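Local coordinates for SorB (Sorangium cellulosum, PDB 6B2V), which belongs to module nine of the sorangicin polyketide assembly line, this piece being the pyran synthase domain, which forms the pyran ring of the growing chain, at residues V270-A275 with C279-R284; P143-E148 with Y250-R255; P207-S212 with S243-G248; I178-H183 with L189-A194. All blocks are in the same frame, centred on the assembly; numbering follows the deposited sequence.

Contact 1 (V270-A275 with C279-R284); sequences VDLVDA and CLMAFR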
loop_
_atom_site.group_PDB
_atom_site.type_symbol
_atom_site.label_atom_id
_atom_site.label_comp_id
_atom_site.label_asym_id
_atom_site.label_seq_id
_atom_site.Cartn_x
_atom_site.Cartn_y
_atom_site.Cartn_z
ATOM N N VAL A 270 1.506 -3.462 9.785
ATOM C CA VAL A 270 2.488 -4.183 9.021
ATOM C C VAL A 270 3.689 -3.290 8.681
ATOM O O VAL A 270 3.523 -2.270 8.171
ATOM C CB VAL A 270 1.858 -4.899 7.810
ATOM C CG1 VAL A 270 1.192 -3.970 6.833
ATOM C CG2 VAL A 270 2.894 -5.686 7.090
ATOM N N ASP A 271 4.891 -3.776 8.925
ATOM C CA ASP A 271 6.063 -3.016 8.640
ATOM C C ASP A 271 6.941 -3.717 7.606
ATOM O O ASP A 271 7.001 -4.898 7.538
ATOM C CB ASP A 271 6.998 -2.846 9.849
ATOM C CG ASP A 271 6.427 -1.915 10.921
ATOM O OD1 ASP A 271 5.279 -1.782 10.956
ATOM O OD2 ASP A 271 7.113 -1.299 11.656
ATOM N N LEU A 272 7.597 -2.877 6.821
ATOM C CA LEU A 272 8.596 -3.298 5.875
ATOM C C LEU A 272 9.939 -2.903 6.509
ATOM O O LEU A 272 10.184 -1.820 6.784
ATOM C CB LEU A 272 8.457 -2.613 4.524
ATOM C CG LEU A 272 9.566 -2.930 3.502
ATOM C CD1 LEU A 272 9.503 -4.380 3.049
ATOM C CD2 LEU A 272 9.437 -2.060 2.298
ATOM N N VAL A 273 10.788 -3.890 6.698
ATOM C CA VAL A 273 12.076 -3.689 7.291
ATOM C C VAL A 273 13.221 -4.211 6.409
ATOM O O VAL A 273 13.048 -5.044 5.622
ATOM C CB VAL A 273 12.231 -4.343 8.690
ATOM C CG1 VAL A 273 11.137 -3.873 9.627
ATOM C CG2 VAL A 273 12.226 -5.855 8.633
ATOM N N ASP A 274 14.384 -3.638 6.623
ATOM C CA ASP A 274 15.562 -4.104 5.932
ATOM C C ASP A 274 16.159 -5.310 6.646
ATOM O O ASP A 274 15.663 -5.806 7.583
ATOM C CB ASP A 274 16.602 -2.995 5.629
ATOM C CG ASP A 274 17.222 -2.392 6.859
ATOM O OD1 ASP A 274 17.257 -3.092 7.833
ATOM O OD2 ASP A 274 17.726 -1.288 6.743
ATOM N N ALA A 275 17.298 -5.763 6.177
ATOM C CA ALA A 275 17.911 -6.961 6.736
ATOM C C ALA A 275 18.427 -6.809 8.134
ATOM O O ALA A 275 18.734 -7.790 8.735
ATOM C CB ALA A 275 18.956 -7.602 5.814
ATOM N N CYS A 279 13.124 -0.044 10.175
ATOM C CA CYS A 279 11.848 0.238 9.549
ATOM C C CYS A 279 11.944 1.182 8.355
ATOM O O CYS A 279 12.363 2.271 8.479
ATOM C CB CYS A 279 10.956 0.891 10.601
ATOM S SG CYS A 279 9.246 1.115 10.057
ATOM N N LEU A 280 11.523 0.683 7.192
ATOM C CA LEU A 280 11.541 1.445 5.949
ATOM C C LEU A 280 10.179 2.078 5.759
ATOM O O LEU A 280 10.069 3.201 5.430
ATOM C CB LEU A 280 11.934 0.543 4.748
ATOM C CG LEU A 280 13.127 -0.360 5.040
ATOM C CD1 LEU A 280 13.413 -1.114 3.766
ATOM C CD2 LEU A 280 14.361 0.447 5.445
ATOM N N MET A 281 9.151 1.298 5.988
ATOM C CA MET A 281 7.798 1.804 5.947
ATOM C C MET A 281 6.950 1.131 6.983
ATOM O O MET A 281 7.073 -0.012 7.170
ATOM C CB MET A 281 7.116 1.594 4.612
ATOM C CG MET A 281 7.728 2.334 3.474
ATOM S SD MET A 281 6.764 2.157 1.981
ATOM C CE MET A 281 6.759 0.387 1.881
ATOM N N ALA A 282 6.101 1.928 7.613
ATOM C CA ALA A 282 5.184 1.455 8.621
ATOM C C ALA A 282 3.737 1.735 8.225
ATOM O O ALA A 282 3.345 2.861 8.052
ATOM C CB ALA A 282 5.453 2.105 9.954
ATOM N N PHE A 283 2.971 0.653 8.128
ATOM C CA PHE A 283 1.533 0.717 7.869
ATOM C C PHE A 283 0.832 0.466 9.204
ATOM O O PHE A 283 1.003 -0.496 9.800
ATOM C CB PHE A 283 1.079 -0.347 6.863
ATOM C CG PHE A 283 1.478 -0.095 5.443
ATOM C CD1 PHE A 283 2.673 -0.531 4.952
ATOM C CD2 PHE A 283 0.613 0.514 4.581
ATOM C CE1 PHE A 283 3.017 -0.313 3.663
ATOM C CE2 PHE A 283 0.951 0.705 3.291
ATOM C CZ PHE A 283 2.150 0.296 2.831
ATOM N N ARG A 284 0.079 1.456 9.658
ATOM C CA ARG A 284 -0.615 1.343 10.887
ATOM C C ARG A 284 -2.098 1.285 10.681
ATOM O O ARG A 284 -2.633 2.111 10.062
ATOM C CB ARG A 284 -0.401 2.561 11.754
ATOM C CG ARG A 284 1.005 2.993 11.932
ATOM C CD ARG A 284 1.796 2.007 12.675
ATOM N NE ARG A 284 1.397 1.858 14.024
ATOM C CZ ARG A 284 1.857 0.908 14.800
ATOM N NH1 ARG A 284 2.738 0.100 14.316
ATOM N NH2 ARG A 284 1.476 0.806 16.060
HETATM O O HOH W 1 3.232 -0.531 11.748
#

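Contact 2 (P143-E148 with Y250-R255); sequences PALDIE and YVHARR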
loop_
_atom_site.group_PDB
_atom_site.type_symbol
_atom_site.label_atom_id
_atom_site.label_comp_id
_atom_site.label_asym_id
_atom_site.label_seq_id
_atom_site.Cartn_x
_atom_site.Cartn_y
_atom_site.Cartn_z
ATOM N N PRO A 143 11.953 1.124 16.737
ATOM C CA PRO A 143 13.236 0.497 16.976
ATOM C C PRO A 143 13.442 -0.648 15.972
ATOM O O PRO A 143 12.543 -1.137 15.421
ATOM C CB PRO A 143 13.106 -0.120 18.358
ATOM C CG PRO A 143 11.939 0.492 18.937
ATOM C CD PRO A 143 11.032 0.951 17.853
ATOM N N ALA A 144 14.677 -1.048 15.801
ATOM C CA ALA A 144 14.944 -2.127 14.868
ATOM C C ALA A 144 14.250 -3.403 15.317
ATOM O O ALA A 144 14.233 -3.684 16.435
ATOM C CB ALA A 144 16.424 -2.379 14.727
ATOM N N LEU A 145 13.708 -4.138 14.357
ATOM C CA LEU A 145 13.012 -5.363 14.629
ATOM C C LEU A 145 13.950 -6.530 14.883
ATOM O O LEU A 145 14.832 -6.746 14.139
ATOM C CB LEU A 145 12.112 -5.713 13.482
ATOM C CG LEU A 145 11.270 -6.970 13.628
ATOM C CD1 LEU A 145 10.281 -6.729 14.771
ATOM C CD2 LEU A 145 10.535 -7.197 12.328
ATOM N N ASP A 146 13.669 -7.270 15.952
ATOM C CA ASP A 146 14.412 -8.455 16.308
ATOM C C ASP A 146 13.811 -9.563 15.477
ATOM O O ASP A 146 12.939 -10.265 15.849
ATOM C CB ASP A 146 14.257 -8.690 17.795
ATOM C CG ASP A 146 15.115 -9.818 18.329
ATOM O OD1 ASP A 146 15.563 -10.606 17.540
ATOM O OD2 ASP A 146 15.253 -9.819 19.557
ATOM N N ILE A 147 14.359 -9.696 14.285
ATOM C CA ILE A 147 13.849 -10.658 13.341
ATOM C C ILE A 147 13.954 -12.095 13.821
ATOM O O ILE A 147 13.084 -12.832 13.597
ATOM C CB ILE A 147 14.533 -10.478 11.971
ATOM C CG1 ILE A 147 14.273 -9.077 11.476
ATOM C CG2 ILE A 147 14.095 -11.505 10.923
ATOM C CD1 ILE A 147 15.274 -8.638 10.460
ATOM N N GLU A 148 15.051 -12.437 14.464
ATOM C CA GLU A 148 15.151 -13.791 14.961
ATOM C C GLU A 148 14.070 -14.115 16.009
ATOM O O GLU A 148 13.528 -15.182 16.027
ATOM C CB GLU A 148 16.557 -14.140 15.458
ATOM C CG GLU A 148 16.635 -15.322 16.440
ATOM C CD GLU A 148 16.375 -16.708 15.849
ATOM O OE1 GLU A 148 16.049 -16.811 14.709
ATOM O OE2 GLU A 148 16.501 -17.646 16.615
ATOM N N TYR A 250 12.225 -8.006 4.938
ATOM C CA TYR A 250 11.172 -8.725 5.646
ATOM C C TYR A 250 9.925 -7.873 5.786
ATOM O O TYR A 250 10.013 -6.706 5.838
ATOM C CB TYR A 250 11.610 -9.122 7.084
ATOM C CG TYR A 250 12.651 -10.181 7.146
ATOM C CD1 TYR A 250 12.276 -11.468 7.101
ATOM C CD2 TYR A 250 13.976 -9.904 7.235
ATOM C CE1 TYR A 250 13.171 -12.475 7.140
ATOM C CE2 TYR A 250 14.912 -10.944 7.258
ATOM C CZ TYR A 250 14.467 -12.219 7.192
ATOM O OH TYR A 250 15.274 -13.354 7.266
ATOM N N VAL A 251 8.780 -8.523 5.878
ATOM C CA VAL A 251 7.504 -7.883 6.129
ATOM C C VAL A 251 6.963 -8.557 7.418
ATOM O O VAL A 251 6.875 -9.716 7.473
ATOM C CB VAL A 251 6.546 -8.087 4.966
ATOM C CG1 VAL A 251 5.168 -7.572 5.296
ATOM C CG2 VAL A 251 7.026 -7.373 3.735
ATOM N N HIS A 252 6.623 -7.736 8.395
ATOM C CA HIS A 252 6.136 -8.125 9.697
ATOM C C HIS A 252 4.758 -7.548 9.919
ATOM O O HIS A 252 4.624 -6.424 10.104
ATOM C CB HIS A 252 7.080 -7.602 10.767
ATOM C CG HIS A 252 6.706 -8.008 12.161
ATOM N ND1 HIS A 252 6.847 -7.181 13.246
ATOM C CD2 HIS A 252 6.158 -9.147 12.630
ATOM C CE1 HIS A 252 6.406 -7.805 14.317
ATOM N NE2 HIS A 252 6.026 -9.019 13.973
ATOM N N ALA A 253 3.785 -8.437 9.927
ATOM C CA ALA A 253 2.388 -8.119 10.119
ATOM C C ALA A 253 1.809 -8.762 11.365
ATOM O O ALA A 253 2.110 -9.851 11.685
ATOM C CB ALA A 253 1.585 -8.682 8.953
ATOM N N ARG A 254 0.618 -8.244 11.867
ATOM C CA ARG A 254 0.280 -8.421 13.255
ATOM C C ARG A 254 -0.980 -7.625 13.565
ATOM O O ARG A 254 -1.299 -6.705 12.934
ATOM C CB ARG A 254 1.440 -7.960 14.195
ATOM C CG ARG A 254 1.784 -6.506 14.107
ATOM C CD ARG A 254 2.987 -6.123 14.972
ATOM N NE ARG A 254 3.241 -4.698 14.882
ATOM C CZ ARG A 254 3.921 -4.133 13.921
ATOM N NH1 ARG A 254 4.052 -2.816 13.894
ATOM N NH2 ARG A 254 4.427 -4.881 12.981
ATOM N N ARG A 255 -1.885 -8.451 14.151
ATOM C CA ARG A 255 -3.148 -7.878 14.506
ATOM C C ARG A 255 -2.835 -6.639 15.347
ATOM O O ARG A 255 -2.018 -6.689 16.193
ATOM C CB ARG A 255 -4.027 -8.904 15.249
ATOM C CG ARG A 255 -5.431 -8.464 15.652
ATOM C CD ARG A 255 -6.369 -8.258 14.484
ATOM N NE ARG A 255 -7.778 -8.076 14.862
ATOM C CZ ARG A 255 -8.617 -9.054 15.093
ATOM N NH1 ARG A 255 -9.840 -8.771 15.445
ATOM N NH2 ARG A 255 -8.260 -10.306 15.000
#

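Contact 3 (P207-S212 with S243-G248); sequences PNLGNS and SDPRRG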
loop_
_atom_site.group_PDB
_atom_site.type_symbol
_atom_site.label_atom_id
_atom_site.label_comp_id
_atom_site.label_asym_id
_atom_site.label_seq_id
_atom_site.Cartn_x
_atom_site.Cartn_y
_atom_site.Cartn_z
ATOM N N PRO A 207 4.300 -0.604 -7.002
ATOM C CA PRO A 207 3.135 -1.352 -6.595
ATOM C C PRO A 207 3.449 -2.798 -6.284
ATOM O O PRO A 207 2.800 -3.339 -5.481
ATOM C CB PRO A 207 2.196 -1.181 -7.781
ATOM C CG PRO A 207 2.539 0.141 -8.283
ATOM C CD PRO A 207 4.009 0.257 -8.156
ATOM N N ASN A 208 4.365 -3.397 -6.996
ATOM C CA ASN A 208 4.676 -4.780 -6.701
ATOM C C ASN A 208 5.263 -4.961 -5.285
ATOM O O ASN A 208 4.965 -5.920 -4.630
ATOM C CB ASN A 208 5.615 -5.355 -7.756
ATOM C CG ASN A 208 4.902 -5.691 -9.059
ATOM O OD1 ASN A 208 3.754 -5.892 -9.068
ATOM N ND2 ASN A 208 5.628 -5.703 -10.135
ATOM N N LEU A 209 6.145 -4.049 -4.908
ATOM C CA LEU A 209 6.698 -4.038 -3.583
ATOM C C LEU A 209 5.611 -3.674 -2.554
ATOM O O LEU A 209 5.533 -4.269 -1.568
ATOM C CB LEU A 209 7.893 -3.088 -3.483
ATOM C CG LEU A 209 8.568 -2.939 -2.107
ATOM C CD1 LEU A 209 8.977 -4.272 -1.527
ATOM C CD2 LEU A 209 9.782 -2.081 -2.271
ATOM N N GLY A 210 4.782 -2.690 -2.855
ATOM C CA GLY A 210 3.726 -2.358 -1.928
ATOM C C GLY A 210 2.763 -3.486 -1.653
ATOM O O GLY A 210 2.383 -3.703 -0.594
ATOM N N ASN A 211 2.399 -4.177 -2.705
ATOM C CA ASN A 211 1.549 -5.354 -2.556
ATOM C C ASN A 211 2.241 -6.465 -1.767
ATOM O O ASN A 211 1.621 -7.193 -1.086
ATOM C CB ASN A 211 1.110 -5.889 -3.906
ATOM C CG ASN A 211 -0.066 -5.133 -4.460
ATOM O OD1 ASN A 211 -0.211 -5.041 -5.633
ATOM N ND2 ASN A 211 -0.867 -4.644 -3.613
ATOM N N SER A 212 3.549 -6.560 -1.913
ATOM C CA SER A 212 4.302 -7.530 -1.140
ATOM C C SER A 212 4.200 -7.251 0.358
ATOM O O SER A 212 4.319 -8.113 1.138
ATOM C CB SER A 212 5.759 -7.555 -1.551
ATOM O OG SER A 212 5.887 -7.905 -2.886
ATOM N N SER A 243 12.596 5.465 4.920
ATOM C CA SER A 243 13.703 5.352 3.994
ATOM C C SER A 243 13.349 4.500 2.766
ATOM O O SER A 243 12.313 3.989 2.709
ATOM C CB SER A 243 14.970 4.930 4.706
ATOM O OG SER A 243 14.923 3.614 4.939
ATOM N N ASP A 244 14.245 4.354 1.812
ATOM C CA ASP A 244 13.905 3.661 0.587
ATOM C C ASP A 244 13.469 2.233 0.836
ATOM O O ASP A 244 14.221 1.440 1.287
ATOM C CB ASP A 244 15.182 3.634 -0.285
ATOM C CG ASP A 244 14.968 3.086 -1.715
ATOM O OD1 ASP A 244 13.994 2.540 -2.074
ATOM O OD2 ASP A 244 15.891 3.237 -2.490
ATOM N N PRO A 245 12.272 1.904 0.381
ATOM C CA PRO A 245 11.698 0.585 0.575
ATOM C C PRO A 245 12.342 -0.550 -0.228
ATOM O O PRO A 245 12.266 -1.676 0.065
ATOM C CB PRO A 245 10.239 0.748 0.191
ATOM C CG PRO A 245 10.121 2.014 -0.492
ATOM C CD PRO A 245 11.315 2.830 -0.233
ATOM N N ARG A 246 13.159 -0.145 -1.176
ATOM C CA ARG A 246 13.854 -1.097 -2.019
ATOM C C ARG A 246 14.913 -1.865 -1.270
ATOM O O ARG A 246 15.343 -2.871 -1.709
ATOM C CB ARG A 246 14.424 -0.466 -3.275
ATOM C CG ARG A 246 13.348 -0.178 -4.285
ATOM C CD ARG A 246 13.877 0.412 -5.559
ATOM N NE ARG A 246 14.801 1.468 -5.323
ATOM C CZ ARG A 246 14.494 2.750 -5.464
ATOM N NH1 ARG A 246 13.236 3.061 -5.772
ATOM N NH2 ARG A 246 15.404 3.697 -5.240
ATOM N N ARG A 247 15.240 -1.427 -0.077
ATOM C CA ARG A 247 16.134 -2.195 0.754
ATOM C C ARG A 247 15.383 -3.261 1.585
ATOM O O ARG A 247 15.920 -3.870 2.450
ATOM C CB ARG A 247 16.954 -1.332 1.696
ATOM C CG ARG A 247 17.809 -0.356 0.941
ATOM C CD ARG A 247 18.632 -0.991 -0.156
ATOM N NE ARG A 247 19.474 -2.027 0.379
ATOM C CZ ARG A 247 19.969 -3.002 -0.334
ATOM N NH1 ARG A 247 19.739 -3.057 -1.613
ATOM N NH2 ARG A 247 20.699 -3.917 0.238
ATOM N N GLY A 248 14.143 -3.453 1.233
ATOM C CA GLY A 248 13.369 -4.407 1.981
ATOM C C GLY A 248 13.832 -5.848 2.001
ATOM O O GLY A 248 14.227 -6.390 1.008
#

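Contact 4 (I178-H183 with L189-A194); sequences IASLVH and LASLQA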
loop_
_atom_site.group_PDB
_atom_site.type_symbol
_atom_site.label_atom_id
_atom_site.label_comp_id
_atom_site.label_asym_id
_atom_site.label_seq_id
_atom_site.Cartn_x
_atom_site.Cartn_y
_atom_site.Cartn_z
ATOM N N ILE A 178 7.757 -11.610 -2.304
ATOM C CA ILE A 178 7.694 -12.639 -1.293
ATOM C C ILE A 178 8.420 -13.928 -1.641
ATOM O O ILE A 178 8.230 -14.442 -2.680
ATOM C CB ILE A 178 6.230 -12.916 -0.952
ATOM C CG1 ILE A 178 5.611 -11.634 -0.464
ATOM C CG2 ILE A 178 6.126 -13.971 0.129
ATOM C CD1 ILE A 178 4.146 -11.745 -0.308
ATOM N N ALA A 179 9.290 -14.378 -0.747
ATOM C CA ALA A 179 10.043 -15.601 -0.943
ATOM C C ALA A 179 9.697 -16.700 0.029
ATOM O O ALA A 179 9.890 -17.824 -0.231
ATOM C CB ALA A 179 11.506 -15.347 -0.833
ATOM N N SER A 180 9.238 -16.322 1.184
ATOM C CA SER A 180 8.803 -17.242 2.217
ATOM C C SER A 180 7.800 -16.563 3.142
ATOM O O SER A 180 7.754 -15.400 3.200
ATOM C CB SER A 180 9.975 -17.717 3.086
ATOM O OG SER A 180 10.365 -16.685 3.951
ATOM N N LEU A 181 6.993 -17.354 3.832
ATOM C CA LEU A 181 6.035 -16.843 4.763
ATOM C C LEU A 181 5.809 -17.766 5.981
ATOM O O LEU A 181 5.515 -18.869 5.799
ATOM C CB LEU A 181 4.707 -16.633 4.027
ATOM C CG LEU A 181 3.504 -16.111 4.820
ATOM C CD1 LEU A 181 3.778 -14.764 5.445
ATOM C CD2 LEU A 181 2.298 -15.938 3.906
ATOM N N VAL A 182 5.945 -17.259 7.200
ATOM C CA VAL A 182 5.654 -17.991 8.406
ATOM C C VAL A 182 4.703 -17.154 9.269
ATOM O O VAL A 182 4.640 -15.989 9.173
ATOM C CB VAL A 182 6.925 -18.397 9.220
ATOM C CG1 VAL A 182 7.851 -19.303 8.424
ATOM C CG2 VAL A 182 7.670 -17.166 9.711
ATOM N N HIS A 183 3.957 -17.863 10.085
ATOM C CA HIS A 183 3.001 -17.204 10.912
ATOM C C HIS A 183 2.557 -17.957 12.165
ATOM O O HIS A 183 2.716 -19.097 12.261
ATOM C CB HIS A 183 1.767 -16.844 10.039
ATOM C CG HIS A 183 0.868 -17.988 9.690
ATOM N ND1 HIS A 183 -0.210 -18.316 10.462
ATOM C CD2 HIS A 183 0.882 -18.859 8.666
ATOM C CE1 HIS A 183 -0.837 -19.330 9.914
ATOM N NE2 HIS A 183 -0.195 -19.688 8.831
ATOM N N LEU A 189 5.500 -13.241 9.349
ATOM C CA LEU A 189 6.765 -12.784 8.850
ATOM C C LEU A 189 7.062 -13.376 7.457
ATOM O O LEU A 189 7.128 -14.542 7.257
ATOM C CB LEU A 189 7.862 -13.148 9.827
ATOM C CG LEU A 189 9.252 -12.621 9.539
ATOM C CD1 LEU A 189 9.380 -11.148 9.819
ATOM C CD2 LEU A 189 10.287 -13.435 10.308
ATOM N N ALA A 190 7.245 -12.459 6.530
ATOM C CA ALA A 190 7.582 -12.817 5.155
ATOM C C ALA A 190 8.982 -12.351 4.818
ATOM O O ALA A 190 9.318 -11.288 5.136
ATOM C CB ALA A 190 6.631 -12.168 4.167
ATOM N N SER A 191 9.762 -13.227 4.213
ATOM C CA SER A 191 11.055 -12.811 3.724
ATOM C C SER A 191 10.892 -12.365 2.261
ATOM O O SER A 191 10.057 -12.844 1.577
ATOM C CB SER A 191 12.107 -13.866 3.878
ATOM O OG SER A 191 11.856 -14.868 2.985
ATOM N N LEU A 192 11.709 -11.403 1.857
ATOM C CA LEU A 192 11.626 -10.829 0.529
ATOM C C LEU A 192 12.880 -10.977 -0.283
ATOM O O LEU A 192 13.923 -10.978 0.235
ATOM C CB LEU A 192 11.399 -9.326 0.602
ATOM C CG LEU A 192 10.195 -8.881 1.387
ATOM C CD1 LEU A 192 10.159 -7.375 1.397
ATOM C CD2 LEU A 192 8.881 -9.448 0.895
ATOM N N GLN A 193 12.689 -11.137 -1.569
ATOM C CA GLN A 193 13.794 -11.153 -2.529
ATOM C C GLN A 193 13.379 -10.241 -3.696
ATOM O O GLN A 193 12.338 -10.393 -4.242
ATOM C CB GLN A 193 14.045 -12.541 -3.021
ATOM C CG GLN A 193 15.216 -12.656 -3.965
ATOM C CD GLN A 193 15.544 -14.101 -4.259
ATOM O OE1 GLN A 193 15.323 -14.982 -3.432
ATOM N NE2 GLN A 193 16.025 -14.353 -5.464
ATOM N N ALA A 194 14.249 -9.324 -4.042
ATOM C CA ALA A 194 13.918 -8.453 -5.118
ATOM C C ALA A 194 13.915 -9.163 -6.444
ATOM O O ALA A 194 14.680 -10.017 -6.683
ATOM C CB ALA A 194 14.867 -7.275 -5.169
HETATM O O HOH W 2 9.538 -15.929 6.544
#

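Contact 1 (V270-A275 with C279-R284)
Leu280 packs across Leu272 to Asp274, and its side chain meets a different neighbour as it runs outward. CB and CG lie against Leu272 O, Leu280 CB at 3.6 Å. CG is anti to the carbonyl carbon, beside the backbone N (chi1 -45°), which sends the branch toward Asp274. CD1 lies against the backbone of Val273 and Asp274. The Leu280 and Asp274 side chains cross at about a right angle, Leu280 CD2 lying 4.0 Å from Asp274 OD2, while Asp274 OD1 accepts hydrogen bonds from the backbone N of Ser276 and Asn278. Leu280 can sit there because the pairing slips by one residue. Leu280 N gives Leu272 O a 2.9 Å hydrogen bond and Met281 N gives Leu272 O a weak one of 3.4 Å, making a classic beta bulge. Beyond it the antiparallel register is regular: Leu272 N gives a nearly straight 2.9 Å bond to Met281 O, and Val270 and Phe283 form a doubly bonded pair. Leu272 and Met281 run side by side, Leu272 CD2 3.7 Å from Met281 CE. Val270, Leu272 and Phe283 rest on Val213 of helix 207-225. The hairpin is flanked by strand 250-255 beside Val270-Val273 and strand 232-241 beside Ala282.

Contact 2 (P143-E148 with Y250-R255)
The Tyr250 ring carries Ile147 on one face: CG2 stands 3.7 Å above the ring plane, over its centre, in a CH-pi contact only 11° off the normal. Ile147 CD1 reaches the same ring farther toward its root, 3.7 Å from Tyr250 CD2. Both branches can touch at once because CG2 lies anti to the backbone N while CG1 turns anti to the carbonyl carbon (chi1 -59°). The second flat group, the His252 imidazole, is met obliquely by Leu145, whose two methyls share the work. CD1 sits 3.8 Å from His252 ND1, and CD2 touches both ND1 and the CB at the root of the ring, 3.8 Å from the latter. At the far corner of the imidazole, NE2 is hydrogen-bonded to Glu187, which ties down the rotation of the ring. Tyr250 and His252 are alternate residues of strand 250-255, so they project from one face of the strand in the C-terminal hotdog fold, while Val251 between them turns to the other face and packs on Pro216 of helix 207-225. The other segment leads into, and begins, helix 147-152. Asp146, centre of an inverse gamma turn, separates Leu145 from Ile147 and acts as N-cap, with OD1 accepting from Ala149 N. Val150, further along that short helix, touches both Leu145 and His252.

Contact 3 (P207-S212 with S243-G248)
Pro245 O takes a 2.8 Å hydrogen bond from Gly248 N and is also met by a methyl of the helix, Leu209 CD2, at 3.4 Å. In the C-terminal hotdog fold, this is where the start of the long helix 207-225 meets the connection between strands 232-241 and 250-255. On the helix side the contact rests on Leu209. Its CG is anti to the backbone N (chi1 178°), which carries the two methyls out from the helix, and CD2 settles against the short 3-10 turn, 3.8 Å from Pro245 CB and 4.0 Å from Arg246 N. No hydrogen bond crosses between the segments, so the join is one of packing.

On the loop side Asp244 makes an Asx turn: OD1 accepts from Arg246 N at 3.0 Å, the donor lying well above the carboxylate plane, 51° out of it. The Arg246 side chain then folds back over the same aspartate. NH2 forms a 2.8 Å salt bridge with Asp244 OD2, and OD1 lies over the centre of one guanidinium face. Beside them, Pro245 also packs on Met281 of strand 279-289, while Leu209 leans on Trp177.

Just before Leu209, Asn208 O is gripped twice by Ser212, one turn on, whose OG is also bonded to Trp177 N: Ser212 N and Ser212 OG, the latter at 2.8 Å, approach Asn208 O from opposite faces of its plane.

Contact 4 (I178-H183 with L189-A194)
Val182 and Leu189 form a doubly bonded antiparallel pair, Leu189 N to Val182 O at 2.9 Å and Val182 N to Leu189 O at 3.0 Å, both nearly straight. Two residues back along 178-183 the register slips: Ala179 N donates to Ser191 O at 2.9 Å, while Ser191 N turns to Ser180 O less straight (141°), so Ala179 and Ser180 both face Ser191 in a classic beta bulge. On the face of Ser180, Val182, Leu189 and Ser191, the two hydroxyls Ser180 OG and Ser191 OG lie 2.5 Å apart, unusually short for a hydrogen bond, in which either could be the donor. Each OG lies between its backbone N and carbonyl carbon, chi1 74° and 71°, turning the pair together. A water links Ser180 OG to Leu189 O. Further out, Val182 CG2 packs alongside Leu189 CB at 4.0 Å. The other face is apolar: Leu181 CD1 lies 4.1 Å from Ala190 CB, and Ile178 crosses Leu192, CG1 to CD2. Ile178, Leu181 and Ala190 also reach helix 207-225, through Val215, Phe219 and Pro216. This bulged hairpin, one face on a long helix, is the sheet-around-helix packing of a hotdog fold, here the C-terminal one.

How the contacts relate
Contact 4 comes first along the chain after the 143-148 segment, then contact 3; both are nested in the loop that contact 2 closes, and contact 1 follows. Contacts 1, 2 and 4 share a run of neighbouring strands, 279-289, 267-273, 250-255, 187-192 and 178-183, with strand 250-255 as the middle member joining contacts 1 and 4. Centres of contacts 1 and 2 are about 8 Å apart, those of 1 and 4 about 13 Å. Helix 207-225, whose start is in contact 3, lies against the inner side of contacts 1 and 4. Contacts 1, 3 and 4 lie within the predicted C-terminal hotdog region, and contact 2 brings the 143-148 segment against the other side of its sheet.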